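Local coordinates for protein LRIM1 (Anopheles gambiae, PDB 3O53) that forms, as a full-length protein of which this is the leucine-rich repeat domain, a heterodimeric complex with APL1C that regulates complement-like immunity in the mosquito, at residues V92-V97 / I111-C116; I156-F161 / F180-K185; S200-F205 / N223-L228. All coordinates share one frame; numbering follows the deposited sequence. Where two conformers were deposited one is given.

Contact 1 (V92-V97 / I111-C116); sequences VQELLV and ISRVSC
Leu95, on strand 94-97, meets Ile111, which lies just before strand 113-116; the two strands are parallel, their short axes approaching to 4.7 Å and diverging by only 7°. The Leu95 side chain can be followed outward. Its CB lies beside the carbonyl oxygen of Arg113; CG stands anti to the backbone N (chi1 169°), which carries the branch inward, and CD2 then reaches Ile111 CD1 at 4.0 Å and Val114 CG1 slightly farther off. Leu104 of strand 103-105 touches both Leu95 and Val114 from within. Farther along the same face, Val97 CG2 packs against Cys116 SG at 4.0 Å, and that sulfur is tied by a disulfide to Cys142.

The backbone ladder is regular. Leu95 N donates to Arg113 O, Ser115 N to Leu95 O, and Val97 N to Ser115 O, each at 2.9 Å. At the corner, Gln93 O receives Ser112 N at 2.9 Å, with an N-H...O angle of 168°, and Arg113 N only weakly.

On the other face, mainly polar but also holding Leu96, Glu94 and Arg113 run side by side through their CG atoms, yet their charged ends part: Arg113 bends back so that NE donates to Ser112 O from above the carbonyl plane. One water joins Ser112 OG to Glu94 OE2, the latter bond weak. A second donates to Leu95 O at 2.7 Å and also bonds Ser115 OG, giving that carbonyl a partner besides Ser115 N. With strand 73-76 on the far edge of 94-97, the pair makes a short three-stranded parallel sheet, set by the corner at Gln93 on another side of the leucine-rich repeat solenoid from the long row containing 103-105.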
ATOM      1  N   VAL A  92       3.021  -9.857  14.360  1.00 32.67           N
ATOM      2  CA  VAL A  92       4.416  -9.619  14.004  1.00 32.80           C
ATOM      3  C   VAL A  92       4.758  -8.129  14.003  1.00 31.88           C
ATOM      4  O   VAL A  92       3.980  -7.309  13.528  1.00 29.08           O
ATOM      5  CB  VAL A  92       4.750 -10.247  12.629  1.00 35.10           C
ATOM      6  CG1 VAL A  92       6.163  -9.896  12.209  1.00 31.46           C
ATOM      7  CG2 VAL A  92       4.570 -11.765  12.698  1.00 37.37           C
ATOM      8  N   GLN A  93       5.926  -7.793  14.547  1.00 29.52           N
ATOM      9  CA  GLN A  93       6.418  -6.421  14.554  1.00 27.77           C
ATOM     10  C   GLN A  93       7.511  -6.203  13.513  1.00 30.47           C
ATOM     11  O   GLN A  93       7.560  -5.154  12.879  1.00 30.26           O
ATOM     12  CB  GLN A  93       6.943  -6.055  15.948  1.00 32.26           C
ATOM     13  CG  GLN A  93       5.882  -6.163  17.032  1.00 44.41           C
ATOM     14  CD  GLN A  93       6.387  -5.731  18.395  1.00 56.79           C
ATOM     15  OE1 GLN A  93       7.506  -6.053  18.780  1.00 45.21           O
ATOM     16  NE2 GLN A  93       5.558  -5.003  19.134  1.00 71.27           N
ATOM     17  N   GLU A  94       8.395  -7.181  13.332  1.00 28.04           N
ATOM     18  CA  GLU A  94       9.448  -7.044  12.332  1.00 29.53           C
ATOM     19  C   GLU A  94       9.530  -8.299  11.483  1.00 29.09           C
ATOM     20  O   GLU A  94       9.563  -9.409  11.994  1.00 29.05           O
ATOM     21  CB  GLU A  94      10.801  -6.752  12.998  1.00 35.55           C
ATOM     22  CG  GLU A  94      10.766  -5.559  13.938  1.00 47.93           C
ATOM     23  CD  GLU A  94      12.149  -5.183  14.441  1.00 61.89           C
ATOM     24  OE1 GLU A  94      13.116  -5.295  13.658  1.00 58.24           O
ATOM     25  OE2 GLU A  94      12.267  -4.778  15.617  1.00 73.85           O
ATOM     26  N   LEU A  95       9.587  -8.112  10.178  1.00 28.45           N
ATOM     27  CA  LEU A  95       9.465  -9.215   9.243  1.00 28.99           C
ATOM     28  C   LEU A  95      10.644  -9.196   8.284  1.00 29.70           C
ATOM     29  O   LEU A  95      10.983  -8.151   7.742  1.00 30.39           O
ATOM     30  CB  LEU A  95       8.138  -9.067   8.473  1.00 28.08           C
ATOM     31  CG  LEU A  95       7.853  -9.943   7.255  1.00 29.26           C
ATOM     32  CD1 LEU A  95       7.875 -11.403   7.663  1.00 34.85           C
ATOM     33  CD2 LEU A  95       6.495  -9.545   6.631  1.00 27.48           C
ATOM     34  N   LEU A  96      11.270 -10.353   8.079  1.00 27.09           N
ATOM     35  CA  LEU A  96      12.345 -10.480   7.104  1.00 30.44           C
ATOM     36  C   LEU A  96      12.103 -11.691   6.212  1.00 34.50           C
ATOM     37  O   LEU A  96      11.845 -12.785   6.701  1.00 37.38           O
ATOM     38  CB  LEU A  96      13.697 -10.654   7.807  1.00 36.14           C
ATOM     39  CG  LEU A  96      14.073  -9.584   8.832  1.00 36.76           C
ATOM     40  CD1 LEU A  96      13.394  -9.866  10.149  1.00 30.49           C
ATOM     41  CD2 LEU A  96      15.590  -9.517   9.018  1.00 46.64           C
ATOM     42  N   VAL A  97      12.212 -11.507   4.905  1.00 32.05           N
ATOM     43  CA  VAL A  97      11.977 -12.607   3.987  1.00 37.84           C
ATOM     44  C   VAL A  97      13.071 -12.685   2.924  1.00 38.28           C
ATOM     45  O   VAL A  97      13.890 -11.773   2.795  1.00 31.81           O
ATOM     46  CB  VAL A  97      10.564 -12.509   3.367  1.00 36.47           C
ATOM     47  CG1 VAL A  97       9.532 -12.431   4.484  1.00 33.51           C
ATOM     48  CG2 VAL A  97      10.452 -11.300   2.458  1.00 29.18           C
ATOM     49  N   ILE A 111       3.253  -4.658  12.242  1.00 28.11           N
ATOM     50  CA  ILE A 111       4.525  -4.508  11.539  1.00 29.57           C
ATOM     51  C   ILE A 111       5.001  -3.064  11.436  1.00 30.79           C
ATOM     52  O   ILE A 111       4.266  -2.186  10.995  1.00 27.55           O
ATOM     53  CB  ILE A 111       4.465  -5.133  10.130  1.00 30.10           C
ATOM     54  CG1 ILE A 111       4.470  -6.662  10.230  1.00 37.31           C
ATOM     55  CG2 ILE A 111       5.637  -4.644   9.272  1.00 21.83           C
ATOM     56  CD1 ILE A 111       4.059  -7.364   8.940  1.00 31.27           C
ATOM     57  N   SER A 112       6.240  -2.828  11.864  1.00 27.31           N
ATOM     58  CA  SER A 112       6.879  -1.538  11.691  1.00 24.42           C
ATOM     59  C   SER A 112       8.161  -1.650  10.860  1.00 24.38           C
ATOM     60  O   SER A 112       8.752  -0.631  10.519  1.00 25.24           O
ATOM     61  CB  SER A 112       7.184  -0.874  13.052  1.00 27.86           C
ATOM     62  OG  SER A 112       8.066  -1.677  13.824  1.00 29.36           O
ATOM     63  N   ARG A 113       8.584  -2.873  10.523  1.00 25.31           N
ATOM     64  CA  ARG A 113       9.781  -3.072   9.698  1.00 26.18           C
ATOM     65  C   ARG A 113       9.607  -4.290   8.781  1.00 27.41           C
ATOM     66  O   ARG A 113       9.209  -5.363   9.230  1.00 25.97           O
ATOM     67  CB  ARG A 113      11.056  -3.287  10.557  1.00 26.46           C
ATOM     68  CG  ARG A 113      11.314  -2.250  11.651  1.00 27.57           C
ATOM     69  CD  ARG A 113      11.984  -0.967  11.142  1.00 40.21           C
ATOM     70  NE  ARG A 113      11.198   0.199  11.541  1.00 57.87           N
ATOM     71  CZ  ARG A 113      11.514   1.074  12.488  1.00 52.74           C
ATOM     72  NH1 ARG A 113      12.645   0.991  13.175  1.00 41.02           N
ATOM     73  NH2 ARG A 113      10.681   2.070  12.730  1.00 69.15           N
ATOM     74  N   VAL A 114       9.910  -4.118   7.498  1.00 24.58           N
ATOM     75  CA  VAL A 114       9.949  -5.239   6.566  1.00 29.78           C
ATOM     76  C   VAL A 114      11.267  -5.194   5.805  1.00 29.60           C
ATOM     77  O   VAL A 114      11.731  -4.123   5.417  1.00 28.91           O
ATOM     78  CB  VAL A 114       8.782  -5.192   5.556  1.00 27.52           C
ATOM     79  CG1 VAL A 114       8.722  -6.487   4.744  1.00 27.90           C
ATOM     80  CG2 VAL A 114       7.453  -4.963   6.273  1.00 26.91           C
ATOM     81  N   SER A 115      11.864  -6.360   5.594  1.00 25.02           N
ATOM     82  CA  SER A 115      13.124  -6.458   4.867  1.00 28.76           C
ATOM     83  C   SER A 115      13.010  -7.606   3.881  1.00 33.05           C
ATOM     84  O   SER A 115      12.509  -8.667   4.236  1.00 32.42           O
ATOM     85  CB  SER A 115      14.282  -6.727   5.837  1.00 34.88           C
ATOM     86  OG  SER A 115      14.252  -5.833   6.944  1.00 37.34           O
ATOM     87  N   CYS A 116      13.467  -7.398   2.648  1.00 32.70           N
ATOM     88  CA  CYS A 116      13.411  -8.436   1.622  1.00 32.84           C
ATOM     89  C   CYS A 116      14.786  -8.576   0.962  1.00 36.65           C
ATOM     90  O   CYS A 116      15.314  -7.605   0.435  1.00 45.39           O
ATOM     91  CB  CYS A 116      12.356  -8.075   0.565  1.00 31.42           C
ATOM     92  SG  CYS A 116      10.751  -7.557   1.231  1.00 38.64           S
TER
HETATM   93  O   HOH W   1      10.361  -2.330  15.120  1.00 49.71           O
HETATM   94  O   HOH W   2      12.564  -6.192   8.846  1.00 31.46           O

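Contact 2 (I156-F161 / F180-K185); sequences IDTVNF and FIYDVK
Asp157 and Tyr182 meet at an angle, the carboxylate plane turned 51° from the ring, with OD2 at the ring edge near its plane. With chi1 at -157° the carboxylate swings away from the backbone N of Asp157 and toward the second segment; a water donates to both Asp157 OD1 and Phe180 O. Tyr182 N donates to Asp157 O at 2.9 Å, and His312, from the C-terminal histidine tag, meets the Tyr182 ring.

On the buried face, Ile156 and Ile181 lie alongside and point the same way, CG2 against CG1 at 3.9 Å. Val159 instead crosses Ile181, its CG2 reaching CD1 at 3.6 Å. Phe161 slants across Val184, CE2 to CG1 also at 3.6 Å. Outside, the extended Lys185 chain crosses Asn160 at an angle, CE 3.4 Å from ND2, while Asn160 OD1 accepts from Ala162 N.

Val159 N to Asp183 O and Lys185 N to Val159 O, both 3.0 Å, establish the parallel pairing. Phe161 N closes the series on Lys185 O. Strands 158-160 and 183-185 thus form a two-stranded parallel sheet, their short axes 2° apart, with strand 173-175 in the loop between them and Leu203 of the next turn against Val184.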
ATOM      1  N   ILE A 156       1.559   6.298   7.988  1.00 20.28           N
ATOM      2  CA  ILE A 156       2.538   7.048   7.214  1.00 23.04           C
ATOM      3  C   ILE A 156       2.241   8.567   7.220  1.00 26.82           C
ATOM      4  O   ILE A 156       1.110   8.997   7.057  1.00 23.24           O
ATOM      5  CB  ILE A 156       2.635   6.475   5.779  1.00 26.87           C
ATOM      6  CG1 ILE A 156       3.130   5.021   5.862  1.00 24.13           C
ATOM      7  CG2 ILE A 156       3.583   7.317   4.909  1.00 20.86           C
ATOM      8  CD1 ILE A 156       2.859   4.215   4.603  1.00 24.14           C
ATOM      9  N   ASP A 157       3.280   9.367   7.431  1.00 23.05           N
ATOM     10  CA  ASP A 157       3.123  10.805   7.612  1.00 23.60           C
ATOM     11  C   ASP A 157       3.494  11.572   6.351  1.00 23.88           C
ATOM     12  O   ASP A 157       2.967  12.653   6.088  1.00 24.84           O
ATOM     13  CB  ASP A 157       4.010  11.273   8.778  1.00 39.13           C
ATOM     14  CG  ASP A 157       3.526  12.561   9.393  1.00 56.01           C
ATOM     15  OD1 ASP A 157       2.331  12.639   9.744  1.00 67.04           O
ATOM     16  OD2 ASP A 157       4.336  13.495   9.526  1.00 69.59           O
ATOM     17  N   THR A 158       4.415  11.020   5.567  1.00 23.32           N
ATOM     18  CA  THR A 158       4.807  11.664   4.321  1.00 26.03           C
ATOM     19  C   THR A 158       5.235  10.627   3.296  1.00 28.90           C
ATOM     20  O   THR A 158       5.557   9.486   3.637  1.00 28.34           O
ATOM     21  CB  THR A 158       5.971  12.682   4.527  1.00 34.98           C
ATOM     22  OG1 THR A 158       7.191  11.980   4.763  1.00 34.09           O
ATOM     23  CG2 THR A 158       5.705  13.604   5.701  1.00 33.51           C
ATOM     24  N   VAL A 159       5.232  11.034   2.031  1.00 24.73           N
ATOM     25  CA  VAL A 159       5.611  10.160   0.934  1.00 25.99           C
ATOM     26  C   VAL A 159       6.607  10.864   0.021  1.00 35.63           C
ATOM     27  O   VAL A 159       6.392  12.001  -0.386  1.00 36.45           O
ATOM     28  CB  VAL A 159       4.383   9.754   0.089  1.00 28.95           C
ATOM     29  CG1 VAL A 159       4.829   9.078  -1.221  1.00 25.89           C
ATOM     30  CG2 VAL A 159       3.477   8.827   0.899  1.00 30.05           C
ATOM     31  N   ASN A 160       7.691  10.167  -0.303  1.00 24.47           N
ATOM     32  CA  ASN A 160       8.664  10.641  -1.270  1.00 26.34           C
ATOM     33  C   ASN A 160       8.776   9.578  -2.357  1.00 29.32           C
ATOM     34  O   ASN A 160       9.315   8.498  -2.121  1.00 28.62           O
ATOM     35  CB  ASN A 160      10.020  10.870  -0.585  1.00 29.45           C
ATOM     36  CG  ASN A 160      11.103  11.358  -1.547  1.00 38.84           C
ATOM     37  OD1 ASN A 160      10.915  11.396  -2.766  1.00 28.64           O
ATOM     38  ND2 ASN A 160      12.252  11.728  -0.990  1.00 36.34           N
ATOM     39  N   PHE A 161       8.247   9.877  -3.536  1.00 27.00           N
ATOM     40  CA  PHE A 161       8.167   8.895  -4.607  1.00 28.08           C
ATOM     41  C   PHE A 161       9.527   8.331  -4.974  1.00 28.37           C
ATOM     42  O   PHE A 161       9.628   7.185  -5.375  1.00 30.93           O
ATOM     43  CB  PHE A 161       7.514   9.500  -5.856  1.00 29.02           C
ATOM     44  CG  PHE A 161       6.017   9.659  -5.744  1.00 27.90           C
ATOM     45  CD1 PHE A 161       5.229   8.623  -5.254  1.00 28.57           C
ATOM     46  CD2 PHE A 161       5.402  10.841  -6.139  1.00 28.44           C
ATOM     47  CE1 PHE A 161       3.846   8.763  -5.149  1.00 33.84           C
ATOM     48  CE2 PHE A 161       4.021  10.993  -6.043  1.00 35.59           C
ATOM     49  CZ  PHE A 161       3.238   9.953  -5.548  1.00 29.28           C
ATOM     50  N   PHE A 180      -1.796   9.125   7.209  1.00 20.16           N
ATOM     51  CA  PHE A 180      -1.902  10.499   7.686  1.00 23.01           C
ATOM     52  C   PHE A 180      -0.974  11.397   6.891  1.00 31.65           C
ATOM     53  O   PHE A 180      -0.384  12.335   7.427  1.00 26.63           O
ATOM     54  CB  PHE A 180      -1.601  10.541   9.185  1.00 22.85           C
ATOM     55  CG  PHE A 180      -2.558   9.728   9.986  1.00 27.16           C
ATOM     56  CD1 PHE A 180      -3.771  10.262  10.379  1.00 30.93           C
ATOM     57  CD2 PHE A 180      -2.284   8.401  10.283  1.00 31.24           C
ATOM     58  CE1 PHE A 180      -4.696   9.495  11.083  1.00 34.40           C
ATOM     59  CE2 PHE A 180      -3.202   7.628  10.991  1.00 33.75           C
ATOM     60  CZ  PHE A 180      -4.411   8.181  11.388  1.00 29.86           C
ATOM     61  N   ILE A 181      -0.868  11.100   5.596  1.00 22.21           N
ATOM     62  CA  ILE A 181       0.097  11.764   4.723  1.00 21.77           C
ATOM     63  C   ILE A 181      -0.243  13.243   4.548  1.00 22.85           C
ATOM     64  O   ILE A 181      -1.305  13.585   4.033  1.00 23.17           O
ATOM     65  CB  ILE A 181       0.153  11.062   3.347  1.00 22.71           C
ATOM     66  CG1 ILE A 181       0.705   9.641   3.524  1.00 20.14           C
ATOM     67  CG2 ILE A 181       1.012  11.851   2.370  1.00 24.76           C
ATOM     68  CD1 ILE A 181       0.272   8.682   2.422  1.00 20.97           C
ATOM     69  N   TYR A 182       0.658  14.121   4.987  1.00 27.25           N
ATOM     70  CA  TYR A 182       0.422  15.559   4.872  1.00 25.92           C
ATOM     71  C   TYR A 182       1.288  16.184   3.782  1.00 30.63           C
ATOM     72  O   TYR A 182       1.054  17.326   3.372  1.00 31.26           O
ATOM     73  CB  TYR A 182       0.658  16.268   6.216  1.00 26.73           C
ATOM     74  CG  TYR A 182       2.114  16.451   6.558  1.00 32.42           C
ATOM     75  CD1 TYR A 182       2.767  17.643   6.282  1.00 33.50           C
ATOM     76  CD2 TYR A 182       2.838  15.432   7.162  1.00 38.19           C
ATOM     77  CE1 TYR A 182       4.102  17.822   6.599  1.00 37.85           C
ATOM     78  CE2 TYR A 182       4.178  15.599   7.479  1.00 50.54           C
ATOM     79  CZ  TYR A 182       4.803  16.794   7.193  1.00 51.49           C
ATOM     80  OH  TYR A 182       6.130  16.958   7.513  1.00 70.08           O
ATOM     81  N   ASP A 183       2.261  15.429   3.284  1.00 23.78           N
ATOM     82  CA  ASP A 183       3.154  15.948   2.248  1.00 27.23           C
ATOM     83  C   ASP A 183       3.604  14.847   1.293  1.00 28.20           C
ATOM     84  O   ASP A 183       3.930  13.739   1.713  1.00 28.07           O
ATOM     85  CB  ASP A 183       4.385  16.591   2.897  1.00 36.56           C
ATOM     86  CG  ASP A 183       5.262  17.326   1.893  1.00 49.24           C
ATOM     87  OD1 ASP A 183       4.740  18.188   1.156  1.00 54.65           O
ATOM     88  OD2 ASP A 183       6.476  17.038   1.839  1.00 49.11           O
ATOM     89  N   VAL A 184       3.615  15.155   0.004  1.00 26.73           N
ATOM     90  CA  VAL A 184       4.147  14.237  -0.991  1.00 27.71           C
ATOM     91  C   VAL A 184       5.162  15.001  -1.833  1.00 29.95           C
ATOM     92  O   VAL A 184       4.962  16.166  -2.148  1.00 30.96           O
ATOM     93  CB  VAL A 184       3.031  13.683  -1.917  1.00 31.58           C
ATOM     94  CG1 VAL A 184       3.620  12.809  -3.013  1.00 34.05           C
ATOM     95  CG2 VAL A 184       1.995  12.894  -1.116  1.00 28.29           C
ATOM     96  N   LYS A 185       6.250  14.344  -2.202  1.00 24.39           N
ATOM     97  CA  LYS A 185       7.202  14.944  -3.113  1.00 29.51           C
ATOM     98  C   LYS A 185       7.855  13.843  -3.924  1.00 32.67           C
ATOM     99  O   LYS A 185       7.565  12.673  -3.717  1.00 30.07           O
ATOM    100  CB  LYS A 185       8.256  15.746  -2.342  1.00 39.24           C
ATOM    101  CG  LYS A 185       9.210  14.905  -1.518  1.00 39.52           C
ATOM    102  CD  LYS A 185      10.250  15.786  -0.839  1.00 53.21           C
ATOM    103  CE  LYS A 185      11.367  14.961  -0.209  1.00 69.29           C
ATOM    104  NZ  LYS A 185      12.440  15.813   0.386  1.00 67.29           N
TER
HETATM  105  O   HOH W   3       0.129  13.879   9.571  1.00 31.22           O
HETATM  106  O   HOH W   4       7.258  14.112   1.447  1.00 47.81           O

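Contact 3 (S200-F205 / N223-L228); sequences SNKLAF and NNKLVL
The Phe205 ring presents its edge to Leu228: Leu228 C lies in the ring plane, and Leu228 O is near that plane, 3.4 Å from CD1. A chi1 of -178° sets the ring opposite the backbone N of Phe205, bringing CD1 also within 3.8 Å of Leu228 CB. A second flat group, the Asn224 amide, is inserted beside the first segment. Its OD1 accepts Leu203 N at 2.9 Å, in the amide plane and on a lone pair, with an N-H...O angle of 163°. Its ND2 donates to Leu198 O, so both ends of the buried amide are engaged and its rotation is fixed.

The backbones continue this pairing: Lys225 N reaches Leu203 O at 2.8 Å, and Val227 N meets Ala204 O almost straight, at 175°. Beneath them Leu226 CD2 packs on Leu203 CB at 3.9 Å. Toward solvent, the Lys225 chain crosses that of Lys202 at an angle, CE near CB, and one water bonds both Ser200 OG and Asn223 ND2.

Asn201, one turn earlier, repeats the role with ND2 donating to Leu176 O and OD1 accepting from Ile181 N. Such successive buried asparagines, bonded to backbone of adjoining turns, form the asparagine ladder characteristic of leucine-rich repeats.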
ATOM      1  N   SER A 200      -8.417   9.804   1.964  1.00 23.04           N
ATOM      2  CA  SER A 200      -8.414   9.881   3.419  1.00 24.84           C
ATOM      3  C   SER A 200      -7.016  10.041   3.991  1.00 23.67           C
ATOM      4  O   SER A 200      -6.612   9.303   4.875  1.00 26.93           O
ATOM      5  CB  SER A 200      -9.085   8.650   4.010  1.00 29.50           C
ATOM      6  OG  SER A 200     -10.437   8.622   3.618  1.00 29.34           O
ATOM      7  N   ASN A 201      -6.272  10.992   3.450  1.00 21.28           N
ATOM      8  CA  ASN A 201      -5.033  11.417   4.060  1.00 24.76           C
ATOM      9  C   ASN A 201      -5.223  12.892   4.399  1.00 24.64           C
ATOM     10  O   ASN A 201      -6.355  13.353   4.473  1.00 25.91           O
ATOM     11  CB  ASN A 201      -3.846  11.138   3.144  1.00 18.80           C
ATOM     12  CG  ASN A 201      -3.403   9.686   3.214  1.00 21.48           C
ATOM     13  OD1 ASN A 201      -2.801   9.261   4.193  1.00 22.22           O
ATOM     14  ND2 ASN A 201      -3.690   8.923   2.167  1.00 21.20           N
ATOM     15  N   LYS A 202      -4.138  13.623   4.626  0.50 22.14           N
ATOM     16  CA  LYS A 202      -4.259  15.000   5.095  0.50 25.15           C
ATOM     17  C   LYS A 202      -3.507  15.987   4.201  0.50 26.23           C
ATOM     18  O   LYS A 202      -2.967  16.975   4.692  0.50 22.33           O
ATOM     19  CB  LYS A 202      -3.728  15.110   6.532  0.50 26.62           C
ATOM     20  CG  LYS A 202      -4.187  14.002   7.481  0.50 32.28           C
ATOM     21  CD  LYS A 202      -5.698  14.037   7.761  0.50 39.51           C
ATOM     22  CE  LYS A 202      -6.110  12.888   8.694  0.50 42.83           C
ATOM     23  NZ  LYS A 202      -7.567  12.541   8.656  0.50 23.07           N
ATOM     24  N   LEU A 203      -3.468  15.715   2.899  1.00 26.99           N
ATOM     25  CA  LEU A 203      -2.771  16.588   1.948  1.00 25.09           C
ATOM     26  C   LEU A 203      -3.482  17.918   1.706  1.00 25.43           C
ATOM     27  O   LEU A 203      -4.702  17.963   1.599  1.00 24.03           O
ATOM     28  CB  LEU A 203      -2.598  15.872   0.611  1.00 21.01           C
ATOM     29  CG  LEU A 203      -1.577  14.729   0.591  1.00 27.19           C
ATOM     30  CD1 LEU A 203      -1.715  13.918  -0.701  1.00 24.52           C
ATOM     31  CD2 LEU A 203      -0.166  15.278   0.728  1.00 27.12           C
ATOM     32  N   ALA A 204      -2.702  18.990   1.599  1.00 20.03           N
ATOM     33  CA  ALA A 204      -3.227  20.326   1.319  1.00 27.98           C
ATOM     34  C   ALA A 204      -2.897  20.806  -0.101  1.00 27.79           C
ATOM     35  O   ALA A 204      -3.551  21.702  -0.612  1.00 27.42           O
ATOM     36  CB  ALA A 204      -2.665  21.327   2.343  1.00 29.06           C
ATOM     37  N   PHE A 205      -1.863  20.238  -0.720  1.00 23.60           N
ATOM     38  CA  PHE A 205      -1.418  20.698  -2.039  1.00 25.94           C
ATOM     39  C   PHE A 205      -1.174  19.507  -2.961  1.00 30.07           C
ATOM     40  O   PHE A 205      -0.371  18.632  -2.654  1.00 28.35           O
ATOM     41  CB  PHE A 205      -0.125  21.520  -1.908  1.00 27.94           C
ATOM     42  CG  PHE A 205       0.383  22.085  -3.212  1.00 40.96           C
ATOM     43  CD1 PHE A 205      -0.494  22.611  -4.151  1.00 43.23           C
ATOM     44  CD2 PHE A 205       1.746  22.123  -3.484  1.00 45.32           C
ATOM     45  CE1 PHE A 205      -0.021  23.149  -5.347  1.00 36.74           C
ATOM     46  CE2 PHE A 205       2.223  22.662  -4.675  1.00 45.26           C
ATOM     47  CZ  PHE A 205       1.331  23.173  -5.609  1.00 41.78           C
ATOM     48  N   ASN A 223     -11.250  13.176   0.226  1.00 21.24           N
ATOM     49  CA  ASN A 223     -11.189  13.364   1.679  1.00 23.33           C
ATOM     50  C   ASN A 223      -9.778  13.605   2.193  1.00 24.89           C
ATOM     51  O   ASN A 223      -9.360  13.066   3.224  1.00 24.50           O
ATOM     52  CB  ASN A 223     -11.851  12.193   2.410  1.00 23.99           C
ATOM     53  CG  ASN A 223     -13.377  12.239   2.294  1.00 28.86           C
ATOM     54  OD1 ASN A 223     -13.925  13.178   1.733  1.00 30.23           O
ATOM     55  ND2 ASN A 223     -14.054  11.229   2.808  1.00 29.83           N
ATOM     56  N   ASN A 224      -9.048  14.430   1.459  1.00 24.40           N
ATOM     57  CA  ASN A 224      -7.851  15.042   1.999  1.00 24.89           C
ATOM     58  C   ASN A 224      -8.226  16.449   2.471  1.00 29.75           C
ATOM     59  O   ASN A 224      -9.340  16.654   2.942  1.00 28.60           O
ATOM     60  CB  ASN A 224      -6.744  15.040   0.955  1.00 21.90           C
ATOM     61  CG  ASN A 224      -5.990  13.715   0.929  1.00 23.52           C
ATOM     62  OD1 ASN A 224      -4.887  13.615   1.447  1.00 23.63           O
ATOM     63  ND2 ASN A 224      -6.606  12.686   0.353  1.00 24.84           N
ATOM     64  N   LYS A 225      -7.313  17.405   2.359  1.00 22.62           N
ATOM     65  CA  LYS A 225      -7.604  18.785   2.735  1.00 28.21           C
ATOM     66  C   LYS A 225      -7.068  19.717   1.673  1.00 28.54           C
ATOM     67  O   LYS A 225      -6.527  20.780   1.982  1.00 29.25           O
ATOM     68  CB  LYS A 225      -6.971  19.106   4.091  1.00 32.71           C
ATOM     69  CG  LYS A 225      -7.384  18.117   5.165  1.00 36.71           C
ATOM     70  CD  LYS A 225      -7.047  18.604   6.551  1.00 53.40           C
ATOM     71  CE  LYS A 225      -5.774  17.983   7.050  1.00 56.58           C
ATOM     72  NZ  LYS A 225      -5.840  17.833   8.518  1.00 71.28           N
ATOM     73  N   LEU A 226      -7.218  19.309   0.415  1.00 24.40           N
ATOM     74  CA  LEU A 226      -6.618  20.037  -0.693  1.00 28.02           C
ATOM     75  C   LEU A 226      -7.203  21.434  -0.842  1.00 31.84           C
ATOM     76  O   LEU A 226      -8.415  21.616  -0.851  1.00 30.09           O
ATOM     77  CB  LEU A 226      -6.811  19.275  -2.005  1.00 24.52           C
ATOM     78  CG  LEU A 226      -6.118  17.917  -2.102  1.00 27.07           C
ATOM     79  CD1 LEU A 226      -6.489  17.245  -3.417  1.00 26.93           C
ATOM     80  CD2 LEU A 226      -4.582  18.047  -1.964  1.00 24.44           C
ATOM     81  N   VAL A 227      -6.321  22.415  -0.980  1.00 30.41           N
ATOM     82  CA  VAL A 227      -6.726  23.784  -1.265  1.00 29.84           C
ATOM     83  C   VAL A 227      -6.322  24.148  -2.696  1.00 32.87           C
ATOM     84  O   VAL A 227      -7.068  24.814  -3.413  1.00 26.66           O
ATOM     85  CB  VAL A 227      -6.054  24.776  -0.300  1.00 34.30           C
ATOM     86  CG1 VAL A 227      -6.620  26.168  -0.503  1.00 41.31           C
ATOM     87  CG2 VAL A 227      -6.225  24.324   1.155  1.00 29.86           C
ATOM     88  N   LEU A 228      -5.138  23.701  -3.106  1.00 29.26           N
ATOM     89  CA  LEU A 228      -4.588  24.046  -4.414  1.00 33.38           C
ATOM     90  C   LEU A 228      -4.105  22.826  -5.184  1.00 31.34           C
ATOM     91  O   LEU A 228      -3.720  21.818  -4.594  1.00 25.81           O
ATOM     92  CB  LEU A 228      -3.403  25.006  -4.261  1.00 32.45           C
ATOM     93  CG  LEU A 228      -3.686  26.357  -3.615  1.00 39.22           C
ATOM     94  CD1 LEU A 228      -2.414  27.209  -3.598  1.00 38.83           C
ATOM     95  CD2 LEU A 228      -4.813  27.064  -4.355  1.00 37.71           C
TER
HETATM   96  O   HOH W   5     -12.086  10.201   4.776  1.00 42.09           O

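From the N terminus, contact 1 closes first, its intervening loop carrying strand 103-105 of the long row of parallel strands. Contact 2 follows, looping out strand 173-175, and contact 3 then encloses strand 218-220. The three are in series, with no nesting or crossing. Contact 1 stands apart, its centre about 21 Å from that of contact 2 and about 30 Å from that of contact 3, on the opposite side of the chain's centre from the latter. Contacts 2 and 3 touch: Ile181 O and Lys202 N probably form a hydrogen bond. Contact 3 also reaches helix 303-310, joining the later turns to the C-terminal region.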